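PDB 4IPA: putative curved DNA-binding protein from Chaetomium thermophilum var. thermophilum DSM 1495, which is a thermophilic Arx1 of the peptidase M24 (methionine aminopeptidase-like) family, linked to ribosome biogenesis, and possibly binds DNA. Local coordinates for residues A[252-257]-A[344-349]. Numbering follows the deposited sequence.
Sequences GVEVGC and RLLTTI
Antiparallel pairing of Val253 and Val255 with Thr347 and Leu345 joins two neighbouring inner strands, 250-258 and 342-352, of a five-stranded sheet near the centre of the chain. Val253 and Thr347 form one hydrogen-bonded pair, with Val253 N 2.7 Å from Thr347 O and Thr347 N donating back to Val253 O. Val255 and Leu345 form the next: Val255 N to Leu345 O and Leu345 N to Val255 O are both 3.0 Å. Between these pairs, CA-H...O contacts run from Leu346 CA to Val253 O and from Glu254 CA to Leu345 O. The face bearing Val253, Val255, Leu345 and Thr347 is packed partly by helix 148-167, whose Leu164 touches both valines; this layering of helix on curved antiparallel sheet belongs to the pita-bread fold of the M24 family. Here Val253 CG2 meets the end of Ile349, 3.6 Å from CD1, while Val255 CG2 lies alongside Leu345 CB. A water bridges the strands on this face, donating to Val253 O at 2.7 Å and accepting from Thr347 OG1. On the other face, Glu254 and Arg344 make a salt bridge diagonally across the strands, Arg344 NH1 standing 3.0 Å from Glu254 OE2. Glu254 reaches out extended, CG opposite the backbone N (chi1 -172°), whereas Arg344 bends at chi3 (-61°) to bring NH1, at the guanidinium edge, over OE2. NH1 meets OE2 from above the carboxylate plane, the two planar groups turned 58° apart. Replacing Glu254 by an alanine would probably leave the Arg344 guanidinium without this carboxylate and less firmly placed, and take away the neighbour of Leu346 CD1, 3.7 Å from Glu254 OE1. Ile130 and Cys132 of strand 127-136 cover Leu346, and Ile130 O accepts from Thr348 OG1.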
ATOM      1  N   GLY A 252       2.090   5.008  -6.061  1.00 16.46           N
ATOM      2  CA  GLY A 252       1.703   3.920  -5.181  1.00 13.46           C
ATOM      3  C   GLY A 252       0.183   3.861  -5.167  1.00 16.27           C
ATOM      4  O   GLY A 252      -0.480   4.670  -4.521  1.00 15.46           O
ATOM      5  N   VAL A 253      -0.383   2.915  -5.905  1.00 12.78           N
ATOM      6  CA  VAL A 253      -1.822   2.858  -6.063  1.00 13.89           C
ATOM      7  C   VAL A 253      -2.454   1.885  -5.067  1.00 16.37           C
ATOM      8  O   VAL A 253      -2.137   0.680  -5.079  1.00 14.58           O
ATOM      9  CB  VAL A 253      -2.218   2.416  -7.490  1.00 15.69           C
ATOM     10  CG1 VAL A 253      -3.751   2.330  -7.602  1.00 13.18           C
ATOM     11  CG2 VAL A 253      -1.625   3.375  -8.551  1.00 12.71           C
ATOM     12  N   GLU A 254      -3.335   2.414  -4.216  1.00 12.51           N
ATOM     13  CA  GLU A 254      -3.994   1.616  -3.181  1.00 14.74           C
ATOM     14  C   GLU A 254      -5.508   1.611  -3.299  1.00 17.48           C
ATOM     15  O   GLU A 254      -6.142   2.653  -3.556  1.00 14.59           O
ATOM     16  CB  GLU A 254      -3.624   2.088  -1.768  1.00 14.76           C
ATOM     17  CG  GLU A 254      -4.163   1.139  -0.682  1.00 15.97           C
ATOM     18  CD  GLU A 254      -3.864   1.566   0.749  1.00 21.54           C
ATOM     19  OE1 GLU A 254      -2.936   2.366   0.966  1.00 24.41           O
ATOM     20  OE2 GLU A 254      -4.573   1.090   1.670  1.00 25.24           O
ATOM     21  N   VAL A 255      -6.081   0.425  -3.108  1.00 17.13           N
ATOM     22  CA  VAL A 255      -7.519   0.285  -2.885  1.00 18.04           C
ATOM     23  C   VAL A 255      -7.781  -0.540  -1.635  1.00 18.11           C
ATOM     24  O   VAL A 255      -6.996  -1.438  -1.299  1.00 15.53           O
ATOM     25  CB  VAL A 255      -8.242  -0.393  -4.063  1.00 18.81           C
ATOM     26  CG1 VAL A 255      -8.119   0.460  -5.319  1.00 20.44           C
ATOM     27  CG2 VAL A 255      -7.713  -1.817  -4.291  1.00 14.04           C
ATOM     28  N   GLY A 256      -8.887  -0.236  -0.961  1.00 16.67           N
ATOM     29  CA  GLY A 256      -9.338  -1.036   0.160  1.00 19.74           C
ATOM     30  C   GLY A 256     -10.854  -1.191   0.245  1.00 20.45           C
ATOM     31  O   GLY A 256     -11.627  -0.264  -0.019  1.00 17.15           O
ATOM     32  N   CYS A 257     -11.287  -2.384   0.624  1.00 19.96           N
ATOM     33  CA  CYS A 257     -12.707  -2.628   0.802  1.00 18.60           C
ATOM     34  C   CYS A 257     -13.001  -3.187   2.178  1.00 18.39           C
ATOM     35  O   CYS A 257     -12.111  -3.663   2.891  1.00 20.63           O
ATOM     36  CB  CYS A 257     -13.227  -3.564  -0.277  1.00 17.61           C
ATOM     37  SG  CYS A 257     -13.334  -2.778  -1.879  1.00 26.39           S
ATOM     38  N   ARG A 344      -7.080  -5.168   1.270  1.00 17.12           N
ATOM     39  CA  ARG A 344      -6.313  -4.067   0.659  1.00 17.12           C
ATOM     40  C   ARG A 344      -5.311  -4.561  -0.382  1.00 16.96           C
ATOM     41  O   ARG A 344      -4.706  -5.637  -0.248  1.00 18.13           O
ATOM     42  CB  ARG A 344      -5.561  -3.236   1.720  1.00 17.38           C
ATOM     43  CG  ARG A 344      -6.447  -2.634   2.819  1.00 21.01           C
ATOM     44  CD  ARG A 344      -5.704  -1.567   3.655  1.00 20.30           C
ATOM     45  NE  ARG A 344      -4.536  -2.122   4.329  1.00 16.74           N
ATOM     46  CZ  ARG A 344      -3.275  -1.906   3.953  1.00 20.17           C
ATOM     47  NH1 ARG A 344      -2.998  -1.122   2.909  1.00 19.87           N
ATOM     48  NH2 ARG A 344      -2.290  -2.466   4.633  1.00 14.59           N
ATOM     49  N   LEU A 345      -5.150  -3.779  -1.436  1.00 14.70           N
ATOM     50  CA  LEU A 345      -4.071  -4.009  -2.385  1.00 17.16           C
ATOM     51  C   LEU A 345      -3.320  -2.710  -2.614  1.00 14.98           C
ATOM     52  O   LEU A 345      -3.898  -1.626  -2.572  1.00 14.59           O
ATOM     53  CB  LEU A 345      -4.622  -4.512  -3.710  1.00 15.82           C
ATOM     54  CG  LEU A 345      -5.313  -5.877  -3.665  1.00 20.63           C
ATOM     55  CD1 LEU A 345      -6.222  -6.052  -4.895  1.00 19.28           C
ATOM     56  CD2 LEU A 345      -4.272  -6.986  -3.566  1.00 18.49           C
ATOM     57  N   LEU A 346      -2.026  -2.828  -2.873  1.00 15.33           N
ATOM     58  CA  LEU A 346      -1.204  -1.668  -3.119  1.00 14.96           C
ATOM     59  C   LEU A 346      -0.200  -2.088  -4.179  1.00 17.25           C
ATOM     60  O   LEU A 346       0.535  -3.072  -4.022  1.00 16.31           O
ATOM     61  CB  LEU A 346      -0.513  -1.174  -1.831  1.00 13.97           C
ATOM     62  CG  LEU A 346      -0.143   0.321  -1.786  1.00 19.03           C
ATOM     63  CD1 LEU A 346       0.218   0.838  -0.362  1.00 11.86           C
ATOM     64  CD2 LEU A 346       0.970   0.649  -2.779  1.00 13.32           C
ATOM     65  N   THR A 347      -0.204  -1.342  -5.271  1.00 14.17           N
ATOM     66  CA  THR A 347       0.646  -1.624  -6.406  1.00 14.00           C
ATOM     67  C   THR A 347       1.445  -0.365  -6.715  1.00 13.79           C
ATOM     68  O   THR A 347       0.892   0.734  -6.761  1.00 15.36           O
ATOM     69  CB  THR A 347      -0.214  -1.986  -7.641  1.00 16.63           C
ATOM     70  OG1 THR A 347      -1.113  -3.060  -7.314  1.00 18.50           O
ATOM     71  CG2 THR A 347       0.664  -2.394  -8.820  1.00 14.82           C
ATOM     72  N   THR A 348       2.743  -0.508  -6.935  1.00 14.45           N
ATOM     73  CA  THR A 348       3.539   0.616  -7.421  1.00 14.51           C
ATOM     74  C   THR A 348       3.606   0.566  -8.948  1.00 14.46           C
ATOM     75  O   THR A 348       4.092  -0.409  -9.508  1.00 16.51           O
ATOM     76  CB  THR A 348       4.950   0.594  -6.822  1.00 16.90           C
ATOM     77  OG1 THR A 348       4.858   0.819  -5.410  1.00 13.73           O
ATOM     78  CG2 THR A 348       5.831   1.701  -7.471  1.00 16.87           C
ATOM     79  N   ILE A 349       3.096   1.597  -9.613  1.00 13.82           N
ATOM     80  CA  ILE A 349       3.052   1.611 -11.075  1.00 17.56           C
ATOM     81  C   ILE A 349       3.923   2.682 -11.715  1.00 19.94           C
ATOM     82  O   ILE A 349       4.280   3.681 -11.089  1.00 16.91           O
ATOM     83  CB  ILE A 349       1.630   1.863 -11.616  1.00 16.58           C
ATOM     84  CG1 ILE A 349       1.189   3.290 -11.267  1.00 15.90           C
ATOM     85  CG2 ILE A 349       0.658   0.782 -11.133  1.00 14.56           C
ATOM     86  CD1 ILE A 349      -0.170   3.680 -11.808  1.00 16.89           C
TER
HETATM   87  O   HOH W   1      -3.146  -1.689  -5.984  1.00 17.78           O